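Local coordinates for protein angiotensin-converting enzyme (Anopheles gambiae, PDB 6S1Y) that probably acts as a zinc-dependent peptidase of the angiotensin-converting enzyme family, trimming peptides in the mosquito, at residues Thr265-Lys270 with Lys417-Tyr422; Ala96-Asp101 with Arg179-Arg184; Tyr154-Trp159 with Glu470-Arg475. All blocks are in the same frame, centred on the assembly; numbering follows the deposited sequence.

Interaction 1. Residues Thr265-Lys270 with Lys417-Tyr422; sequences TPFPEK and KINQFY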
loop_
_atom_site.group_PDB
_atom_site.type_symbol
_atom_site.label_atom_id
_atom_site.label_comp_id
_atom_site.label_asym_id
_atom_site.label_seq_id
_atom_site.Cartn_x
_atom_site.Cartn_y
_atom_site.Cartn_z
ATOM N N THR A 265 23.521 -0.603 9.137
ATOM C CA THR A 265 23.118 -1.568 10.141
ATOM C C THR A 265 24.026 -1.504 11.366
ATOM O O THR A 265 25.205 -1.132 11.277
ATOM C CB THR A 265 23.120 -2.987 9.552
ATOM O OG1 THR A 265 22.387 -3.877 10.409
ATOM C CG2 THR A 265 24.543 -3.549 9.375
ATOM N N PRO A 266 23.510 -1.880 12.530
ATOM C CA PRO A 266 24.341 -1.812 13.747
ATOM C C PRO A 266 25.606 -2.653 13.695
ATOM O O PRO A 266 26.646 -2.221 14.211
ATOM C CB PRO A 266 23.380 -2.299 14.835
ATOM C CG PRO A 266 22.039 -1.879 14.363
ATOM C CD PRO A 266 22.089 -2.109 12.843
ATOM N N PHE A 267 25.559 -3.846 13.104
ATOM C CA PHE A 267 26.652 -4.817 13.193
ATOM C C PHE A 267 26.929 -5.325 11.786
ATOM O O PHE A 267 26.557 -6.454 11.422
ATOM C CB PHE A 267 26.305 -5.925 14.189
ATOM C CG PHE A 267 26.072 -5.395 15.593
ATOM C CD1 PHE A 267 27.132 -4.908 16.331
ATOM C CD2 PHE A 267 24.812 -5.345 16.134
ATOM C CE1 PHE A 267 26.942 -4.377 17.598
ATOM C CE2 PHE A 267 24.597 -4.822 17.401
ATOM C CZ PHE A 267 25.670 -4.339 18.139
ATOM N N PRO A 268 27.582 -4.503 10.961
ATOM C CA PRO A 268 27.755 -4.855 9.551
ATOM C C PRO A 268 28.628 -6.071 9.313
ATOM O O PRO A 268 28.532 -6.662 8.228
ATOM C CB PRO A 268 28.394 -3.592 8.940
ATOM C CG PRO A 268 28.926 -2.798 10.102
ATOM C CD PRO A 268 28.029 -3.132 11.264
ATOM N N GLU A 269 29.459 -6.482 10.266
ATOM C CA GLU A 269 30.239 -7.698 10.075
ATOM C C GLU A 269 29.618 -8.897 10.782
ATOM O O GLU A 269 30.287 -9.912 10.950
ATOM C CB GLU A 269 31.679 -7.472 10.525
ATOM C CG GLU A 269 32.397 -6.393 9.702
ATOM C CD GLU A 269 32.079 -6.482 8.195
ATOM O OE1 GLU A 269 32.216 -7.581 7.630
ATOM O OE2 GLU A 269 31.660 -5.453 7.587
ATOM N N LYS A 270 28.354 -8.798 11.200
ATOM C CA LYS A 270 27.582 -9.952 11.632
ATOM C C LYS A 270 26.532 -10.264 10.570
ATOM O O LYS A 270 26.244 -9.438 9.699
ATOM C CB LYS A 270 26.917 -9.711 12.979
ATOM C CG LYS A 270 27.908 -9.618 14.131
ATOM C CD LYS A 270 28.112 -10.960 14.796
ATOM C CE LYS A 270 29.220 -10.912 15.810
ATOM N NZ LYS A 270 28.707 -10.867 17.199
ATOM N N LYS A 417 20.507 -10.672 16.059
ATOM C CA LYS A 417 19.109 -10.351 16.311
ATOM C C LYS A 417 18.837 -8.845 16.203
ATOM O O LYS A 417 17.765 -8.454 15.711
ATOM C CB LYS A 417 18.695 -10.919 17.660
ATOM C CG LYS A 417 18.241 -12.365 17.526
ATOM C CD LYS A 417 18.305 -13.132 18.837
ATOM C CE LYS A 417 17.535 -12.451 19.951
ATOM N NZ LYS A 417 17.253 -13.421 21.071
ATOM N N ILE A 418 19.789 -7.991 16.603
ATOM C CA ILE A 418 19.617 -6.550 16.418
ATOM C C ILE A 418 19.597 -6.200 14.924
ATOM O O ILE A 418 18.715 -5.472 14.460
ATOM C CB ILE A 418 20.719 -5.780 17.176
ATOM C CG1 ILE A 418 20.671 -6.080 18.690
ATOM C CG2 ILE A 418 20.589 -4.292 16.962
ATOM C CD1 ILE A 418 19.373 -5.699 19.368
ATOM N N ASN A 419 20.554 -6.727 14.142
ATOM C CA ASN A 419 20.522 -6.500 12.700
ATOM C C ASN A 419 19.158 -6.863 12.120
ATOM O O ASN A 419 18.644 -6.174 11.224
ATOM C CB ASN A 419 21.584 -7.314 11.959
ATOM C CG ASN A 419 22.978 -6.740 12.087
ATOM O OD1 ASN A 419 23.153 -5.567 12.424
ATOM N ND2 ASN A 419 23.988 -7.564 11.812
ATOM N N GLN A 420 18.569 -7.955 12.611
ATOM C CA GLN A 420 17.263 -8.405 12.143
ATOM C C GLN A 420 16.163 -7.437 12.553
ATOM O O GLN A 420 15.372 -6.990 11.712
ATOM C CB GLN A 420 16.988 -9.808 12.700
ATOM C CG GLN A 420 15.607 -10.369 12.372
ATOM C CD GLN A 420 15.251 -11.590 13.215
ATOM O OE1 GLN A 420 16.104 -12.184 13.893
ATOM N NE2 GLN A 420 13.979 -11.965 13.183
ATOM N N PHE A 421 16.092 -7.101 13.845
ATOM C CA PHE A 421 15.096 -6.134 14.312
ATOM C C PHE A 421 15.245 -4.797 13.586
ATOM O O PHE A 421 14.254 -4.123 13.265
ATOM C CB PHE A 421 15.239 -5.903 15.825
ATOM C CG PHE A 421 15.090 -7.141 16.675
ATOM C CD1 PHE A 421 14.380 -8.253 16.230
ATOM C CD2 PHE A 421 15.676 -7.193 17.931
ATOM C CE1 PHE A 421 14.266 -9.415 17.037
ATOM C CE2 PHE A 421 15.564 -8.334 18.749
ATOM C CZ PHE A 421 14.854 -9.440 18.305
ATOM N N TYR A 422 16.488 -4.376 13.362
ATOM C CA TYR A 422 16.747 -3.111 12.688
ATOM C C TYR A 422 16.191 -3.129 11.278
ATOM O O TYR A 422 15.423 -2.243 10.889
ATOM C CB TYR A 422 18.244 -2.844 12.669
ATOM C CG TYR A 422 18.628 -1.573 11.996
ATOM C CD1 TYR A 422 18.383 -0.331 12.618
ATOM C CD2 TYR A 422 19.230 -1.576 10.737
ATOM C CE1 TYR A 422 18.733 0.860 12.001
ATOM C CE2 TYR A 422 19.604 -0.387 10.119
ATOM C CZ TYR A 422 19.343 0.828 10.756
ATOM O OH TYR A 422 19.687 2.011 10.164
HETATM O O HOH W 1 19.982 -5.171 9.263
#

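Interaction 2. Residues Ala96-Asp101 with Arg179-Arg184; sequences AALPAD and RQAALR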
loop_
_atom_site.group_PDB
_atom_site.type_symbol
_atom_site.label_atom_id
_atom_site.label_comp_id
_atom_site.label_asym_id
_atom_site.label_seq_id
_atom_site.Cartn_x
_atom_site.Cartn_y
_atom_site.Cartn_z
ATOM N N ALA A 96 -20.107 7.707 -9.611
ATOM C CA ALA A 96 -21.212 7.521 -10.540
ATOM C C ALA A 96 -22.381 8.444 -10.228
ATOM O O ALA A 96 -23.278 8.559 -11.055
ATOM C CB ALA A 96 -21.675 6.058 -10.533
ATOM N N ALA A 97 -22.387 9.120 -9.077
ATOM C CA ALA A 97 -23.452 10.074 -8.792
ATOM C C ALA A 97 -23.414 11.292 -9.699
ATOM O O ALA A 97 -24.389 12.045 -9.727
ATOM C CB ALA A 97 -23.389 10.531 -7.335
ATOM N N LEU A 98 -22.343 11.506 -10.438
ATOM C CA LEU A 98 -22.245 12.735 -11.211
ATOM C C LEU A 98 -22.963 12.601 -12.554
ATOM O O LEU A 98 -23.041 11.510 -13.120
ATOM C CB LEU A 98 -20.784 13.093 -11.466
ATOM C CG LEU A 98 -19.893 13.442 -10.277
ATOM C CD1 LEU A 98 -18.435 13.227 -10.686
ATOM C CD2 LEU A 98 -20.106 14.874 -9.794
ATOM N N PRO A 99 -23.481 13.704 -13.094
ATOM C CA PRO A 99 -23.926 13.672 -14.493
ATOM C C PRO A 99 -22.780 13.181 -15.368
ATOM O O PRO A 99 -21.605 13.443 -15.092
ATOM C CB PRO A 99 -24.305 15.128 -14.796
ATOM C CG PRO A 99 -23.683 15.950 -13.689
ATOM C CD PRO A 99 -23.584 15.053 -12.494
ATOM N N ALA A 100 -23.135 12.456 -16.428
ATOM C CA ALA A 100 -22.140 11.707 -17.183
ATOM C C ALA A 100 -21.038 12.605 -17.727
ATOM O O ALA A 100 -19.890 12.166 -17.826
ATOM C CB ALA A 100 -22.810 10.944 -18.327
ATOM N N ASP A 101 -21.353 13.846 -18.096
ATOM C CA ASP A 101 -20.306 14.719 -18.617
ATOM C C ASP A 101 -19.244 14.971 -17.554
ATOM O O ASP A 101 -18.042 14.905 -17.835
ATOM C CB ASP A 101 -20.893 16.041 -19.112
ATOM C CG ASP A 101 -21.694 16.738 -18.050
ATOM O OD1 ASP A 101 -22.384 16.019 -17.296
ATOM O OD2 ASP A 101 -21.625 17.984 -17.954
ATOM N N ARG A 179 -15.063 16.532 -5.103
ATOM C CA ARG A 179 -15.920 17.199 -4.133
ATOM C C ARG A 179 -17.377 17.181 -4.576
ATOM O O ARG A 179 -18.268 16.852 -3.785
ATOM C CB ARG A 179 -15.444 18.631 -3.921
ATOM C CG ARG A 179 -16.111 19.310 -2.762
ATOM C CD ARG A 179 -15.589 20.717 -2.575
ATOM N NE ARG A 179 -16.447 21.429 -1.638
ATOM C CZ ARG A 179 -17.471 22.203 -1.995
ATOM N NH1 ARG A 179 -17.766 22.391 -3.281
ATOM N NH2 ARG A 179 -18.201 22.802 -1.059
ATOM N N GLN A 180 -17.640 17.528 -5.839
ATOM C CA GLN A 180 -19.015 17.493 -6.342
ATOM C C GLN A 180 -19.643 16.124 -6.136
ATOM O O GLN A 180 -20.834 16.017 -5.823
ATOM C CB GLN A 180 -19.050 17.871 -7.822
ATOM C CG GLN A 180 -18.910 19.353 -8.073
ATOM C CD GLN A 180 -19.992 20.142 -7.345
ATOM O OE1 GLN A 180 -19.694 21.056 -6.581
ATOM N NE2 GLN A 180 -21.256 19.765 -7.564
ATOM N N ALA A 181 -18.860 15.057 -6.302
ATOM C CA ALA A 181 -19.428 13.723 -6.149
ATOM C C ALA A 181 -19.742 13.423 -4.691
ATOM O O ALA A 181 -20.728 12.742 -4.387
ATOM C CB ALA A 181 -18.473 12.683 -6.720
ATOM N N ALA A 182 -18.911 13.913 -3.773
ATOM C CA ALA A 182 -19.176 13.702 -2.356
ATOM C C ALA A 182 -20.439 14.436 -1.919
ATOM O O ALA A 182 -21.253 13.890 -1.159
ATOM C CB ALA A 182 -17.977 14.169 -1.529
ATOM N N LEU A 183 -20.600 15.682 -2.373
ATOM C CA LEU A 183 -21.803 16.454 -2.065
ATOM C C LEU A 183 -23.057 15.772 -2.618
ATOM O O LEU A 183 -24.062 15.633 -1.911
ATOM C CB LEU A 183 -21.669 17.868 -2.634
ATOM C CG LEU A 183 -20.548 18.717 -2.030
ATOM C CD1 LEU A 183 -20.537 20.116 -2.603
ATOM C CD2 LEU A 183 -20.710 18.777 -0.532
ATOM N N ARG A 184 -23.004 15.316 -3.877
ATOM C CA ARG A 184 -24.130 14.605 -4.462
ATOM C C ARG A 184 -24.435 13.290 -3.751
ATOM O O ARG A 184 -25.505 12.716 -3.984
ATOM C CB ARG A 184 -23.873 14.338 -5.950
ATOM C CG ARG A 184 -23.909 15.575 -6.817
ATOM C CD ARG A 184 -23.783 15.244 -8.293
ATOM N NE ARG A 184 -24.643 16.115 -9.101
ATOM C CZ ARG A 184 -24.229 17.205 -9.741
ATOM N NH1 ARG A 184 -22.946 17.593 -9.692
ATOM N NH2 ARG A 184 -25.105 17.914 -10.442
#

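Interaction 3. Residues Tyr154-Trp159 with Glu470-Arg475; sequences YYWVQW and EPPVVR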
loop_
_atom_site.group_PDB
_atom_site.type_symbol
_atom_site.label_atom_id
_atom_site.label_comp_id
_atom_site.label_asym_id
_atom_site.label_seq_id
_atom_site.Cartn_x
_atom_site.Cartn_y
_atom_site.Cartn_z
ATOM N N TYR A 154 20.147 14.525 -8.566
ATOM C CA TYR A 154 19.735 14.737 -9.953
ATOM C C TYR A 154 18.480 13.935 -10.279
ATOM O O TYR A 154 17.493 14.479 -10.783
ATOM C CB TYR A 154 20.883 14.363 -10.910
ATOM C CG TYR A 154 20.464 14.168 -12.367
ATOM C CD1 TYR A 154 20.351 15.247 -13.225
ATOM C CD2 TYR A 154 20.190 12.899 -12.871
ATOM C CE1 TYR A 154 19.970 15.075 -14.545
ATOM C CE2 TYR A 154 19.813 12.717 -14.185
ATOM C CZ TYR A 154 19.710 13.814 -15.024
ATOM O OH TYR A 154 19.324 13.640 -16.346
ATOM N N TYR A 155 18.475 12.640 -9.968
ATOM C CA TYR A 155 17.312 11.848 -10.341
ATOM C C TYR A 155 16.094 12.230 -9.521
ATOM O O TYR A 155 14.966 12.172 -10.012
ATOM C CB TYR A 155 17.594 10.356 -10.205
ATOM C CG TYR A 155 18.504 9.807 -11.297
ATOM C CD1 TYR A 155 18.085 9.725 -12.634
ATOM C CD2 TYR A 155 19.786 9.362 -10.987
ATOM C CE1 TYR A 155 18.925 9.221 -13.619
ATOM C CE2 TYR A 155 20.625 8.876 -11.960
ATOM C CZ TYR A 155 20.198 8.795 -13.270
ATOM O OH TYR A 155 21.066 8.290 -14.210
ATOM N N TRP A 156 16.287 12.570 -8.247
ATOM C CA TRP A 156 15.156 13.029 -7.438
ATOM C C TRP A 156 14.515 14.251 -8.083
ATOM O O TRP A 156 13.299 14.286 -8.310
ATOM C CB TRP A 156 15.622 13.327 -6.016
ATOM C CG TRP A 156 14.526 13.595 -5.038
ATOM C CD1 TRP A 156 14.080 12.756 -4.058
ATOM C CD2 TRP A 156 13.747 14.789 -4.923
ATOM N NE1 TRP A 156 13.063 13.360 -3.331
ATOM C CE2 TRP A 156 12.844 14.604 -3.846
ATOM C CE3 TRP A 156 13.720 16.005 -5.624
ATOM C CZ2 TRP A 156 11.911 15.575 -3.475
ATOM C CZ3 TRP A 156 12.786 16.978 -5.248
ATOM C CH2 TRP A 156 11.904 16.756 -4.180
ATOM N N VAL A 157 15.345 15.236 -8.452
ATOM C CA VAL A 157 14.856 16.458 -9.092
ATOM C C VAL A 157 14.186 16.157 -10.433
ATOM O O VAL A 157 13.111 16.689 -10.740
ATOM C CB VAL A 157 16.003 17.464 -9.260
ATOM C CG1 VAL A 157 15.571 18.635 -10.165
ATOM C CG2 VAL A 157 16.470 17.954 -7.877
ATOM N N GLN A 158 14.824 15.327 -11.263
ATOM C CA GLN A 158 14.214 14.912 -12.522
ATOM C C GLN A 158 12.841 14.297 -12.297
ATOM O O GLN A 158 11.860 14.671 -12.952
ATOM C CB GLN A 158 15.119 13.908 -13.227
ATOM C CG GLN A 158 16.393 14.523 -13.772
ATOM C CD GLN A 158 16.153 15.311 -15.032
ATOM O OE1 GLN A 158 15.409 14.875 -15.930
ATOM N NE2 GLN A 158 16.782 16.471 -15.123
ATOM N N TRP A 159 12.751 13.342 -11.370
ATOM C CA TRP A 159 11.500 12.622 -11.178
ATOM C C TRP A 159 10.373 13.567 -10.779
ATOM O O TRP A 159 9.293 13.556 -11.385
ATOM C CB TRP A 159 11.663 11.523 -10.120
ATOM C CG TRP A 159 10.339 10.875 -9.821
ATOM C CD1 TRP A 159 9.540 11.083 -8.733
ATOM C CD2 TRP A 159 9.632 9.946 -10.660
ATOM N NE1 TRP A 159 8.382 10.344 -8.837
ATOM C CE2 TRP A 159 8.423 9.629 -10.005
ATOM C CE3 TRP A 159 9.915 9.342 -11.896
ATOM C CZ2 TRP A 159 7.500 8.739 -10.542
ATOM C CZ3 TRP A 159 9.001 8.468 -12.428
ATOM C CH2 TRP A 159 7.799 8.181 -11.759
ATOM N N GLU A 470 13.107 15.567 4.244
ATOM C CA GLU A 470 12.939 16.781 3.454
ATOM C C GLU A 470 13.537 16.583 2.067
ATOM O O GLU A 470 14.456 15.776 1.887
ATOM C CB GLU A 470 13.608 18.000 4.134
ATOM C CG GLU A 470 15.142 17.943 4.156
ATOM C CD GLU A 470 15.809 19.099 4.899
ATOM O OE1 GLU A 470 15.086 19.864 5.617
ATOM O OE2 GLU A 470 17.055 19.248 4.759
ATOM N N PRO A 471 13.082 17.358 1.084
ATOM C CA PRO A 471 13.689 17.337 -0.241
ATOM C C PRO A 471 15.170 17.661 -0.199
ATOM O O PRO A 471 15.647 18.369 0.700
ATOM C CB PRO A 471 12.918 18.434 -0.997
ATOM C CG PRO A 471 11.622 18.583 -0.279
ATOM C CD PRO A 471 11.933 18.283 1.155
ATOM N N PRO A 472 15.920 17.211 -1.213
ATOM C CA PRO A 472 17.351 17.517 -1.286
ATOM C C PRO A 472 17.670 18.916 -1.792
ATOM O O PRO A 472 18.838 19.326 -1.746
ATOM C CB PRO A 472 17.851 16.467 -2.279
ATOM C CG PRO A 472 16.688 16.374 -3.246
ATOM C CD PRO A 472 15.465 16.433 -2.379
ATOM N N VAL A 473 16.690 19.635 -2.334
ATOM C CA VAL A 473 16.867 20.986 -2.849
ATOM C C VAL A 473 15.671 21.798 -2.373
ATOM O O VAL A 473 14.641 21.250 -1.973
ATOM C CB VAL A 473 16.942 21.039 -4.385
ATOM C CG1 VAL A 473 18.159 20.276 -4.913
ATOM C CG2 VAL A 473 15.641 20.497 -4.974
ATOM N N VAL A 474 15.792 23.117 -2.476
ATOM C CA VAL A 474 14.687 23.991 -2.124
ATOM C C VAL A 474 13.566 23.832 -3.139
ATOM O O VAL A 474 13.807 23.859 -4.348
ATOM C CB VAL A 474 15.174 25.446 -2.049
ATOM C CG1 VAL A 474 14.010 26.399 -1.840
ATOM C CG2 VAL A 474 16.202 25.591 -0.930
ATOM N N ARG A 475 12.341 23.643 -2.648
ATOM C CA ARG A 475 11.131 23.641 -3.467
ATOM C C ARG A 475 10.333 24.924 -3.216
ATOM O O ARG A 475 10.522 25.607 -2.202
ATOM C CB ARG A 475 10.249 22.409 -3.174
ATOM C CG ARG A 475 10.988 21.047 -3.204
ATOM C CD ARG A 475 11.576 20.703 -4.563
ATOM N NE ARG A 475 10.578 20.205 -5.498
ATOM C CZ ARG A 475 10.771 20.094 -6.802
ATOM N NH1 ARG A 475 11.925 20.492 -7.329
ATOM N NH2 ARG A 475 9.811 19.607 -7.585
#

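Interaction 1. Residues Thr265-Lys270 with Lys417-Tyr422
Thr265 and Asn419 are the residues whose CA atoms come nearest, 6.1 Å apart, where the irregular chain 265-270 runs past the side of helix 414-429. From Phe267 to Lys270 the loop folds into a type I beta turn, closed by the bond from Lys270 N to Phe267 O. The carboxamide of Asn419 leaves the helix and plugs into the start of this turn. Its CG lies opposite the carbonyl carbon (chi1 -77°), which sends the amide out to the loop. There OD1 is gripped twice: Phe267 N lies in the carbonyl plane on a lone pair, 3.0 Å from Asn419 OD1, whereas Thr265 OG1 donates to Asn419 OD1 from above that plane at 2.7 Å. On the other arm, Asn419 ND2 reaches Phe267 O over 2.8 Å, with an N-H...O angle of 161°; it meets that oxygen from the face opposite Lys270 N. ND2 also donates to Lys271 O, so the buried amide is held at both ends and its flip is fixed. A water donates to both Thr265 OG1 and Asn419 O, adding a water-mediated link. Pro266 CD sits over one face of the Tyr422 ring, 3.9 Å from its centroid, in a CH-pi contact; Ile418 CB meets the edge of the Phe267 ring. Tyr422 OH is hydrogen-bonded to Thr264 OG1, and Trp582 of helix 577-590 packs on Pro266 and Ile418. Asn419 OD1 and ND2 thus bond to N and O of one residue, Phe267, much as a neighbouring strand would: a helix asparagine anchors a type I turn in the largely helical fold of this family.

Interaction 2. Residues Ala96-Asp101 with Arg179-Arg184
Arg184 and Pro99 meet because the arginine side chain, extended through chi2 (-175°), bends at chi3 (142°) and lays its guanidinium against the proline ring. Pro99 CD rests over the centre of the guanidinium face, 3.6 Å from Arg184 CZ; the two side chains cross at about a right angle. The contact is thus one of CH groups against the flat face of a cation. Nearer the backbone, Arg184 CD comes within 3.6 Å of Ala97 O, and the methyl of Ala97 faces Arg184 CB, so the arginine is lined by Ala97 along its stem and by Pro99 at its head. Leu98 supplies the buried part. With its CG opposite the carbonyl carbon (chi1 -65°), its branches turn to the helix: CD2 lies over the helix backbone, 3.7 Å from Ala181 N, and also touches Gln180 CB, while Leu98 CG is 3.9 Å from Ala181 CB. Small Ala181 lets the leucine come close, and the CA atoms of Leu98 and Ala181 are 5.9 Å apart. Leu106 of helix 100-119 also touches Leu98, and Gln102 of the same helix touches Arg184. The contact is built from van der Waals packing, with the exposed arginine laid along the outside and Leu98 and Ala181 buried. Pro99 is the N-cap residue of helix 100-119, so the arrangement is that of a helix start, preceded by a 3-10 turn, packed on helix 168-184 in the predominantly helical fold of this peptidase family.

Interaction 3. Residues Tyr154-Trp159 with Glu470-Arg475
Trp156, Pro472 and Val157 have the most surface buried here, and the indole of Trp156 is the hub. With CG anti to the backbone N (chi1 -171°), the ring leaves helix 149-163 towards the loop 470-475. Pro472 sets its CD, with CG beside it, over one face of the indole: CD is 3.5 Å from the centroid of the six-membered ring and 13° off the ring normal, a clear CH-pi contact. Pro471 CB touches the far end of the same ring, 3.7 Å from Trp156 CH2. This proline-on-tryptophan packing joins the helix to the loop linking the short strands 469-470 and 475-476, which pair with strands 244-245 and 602-603 respectively. Arg475 comes at the edge of the indole, its NE near the ring plane and 3.9 Å from Trp156 CZ3, the guanidinium turned 89° to the ring so that CZ3 lies over its face. Its charge is engaged elsewhere, in a salt bridge from NH2 to Asp481 and a hydrogen bond from NH1 to Asn161. Beside the tryptophan, Val157 CG2 meets Val473 CG2 at 3.9 Å, the two branched side chains crossing at about a right angle. Trp460 of helix 455-467 packs on Trp156, Pro471 and Arg475.

Overall arrangement
The three contacts are spread over one chain and do not touch. Interactions 1 and 2 lie on opposite sides of its centre, their centres about 52 Å apart; the centre of interaction 3 lies about 30 Å from that of interaction 1 and about 36 Å from that of interaction 2. Along the sequence, interaction 2 closes before interaction 1 opens, interaction 3 starts within the span of interaction 2, and both segments of interaction 1 fall between those of interaction 3. Interaction 3 uses helix 149-163 and interaction 2 the next, 168-184. Interactions 1 and 3 each join a helix to a loop, interaction 2 a helix to the lead-in of another, holding together sequence-distant parts away from the chain's centre.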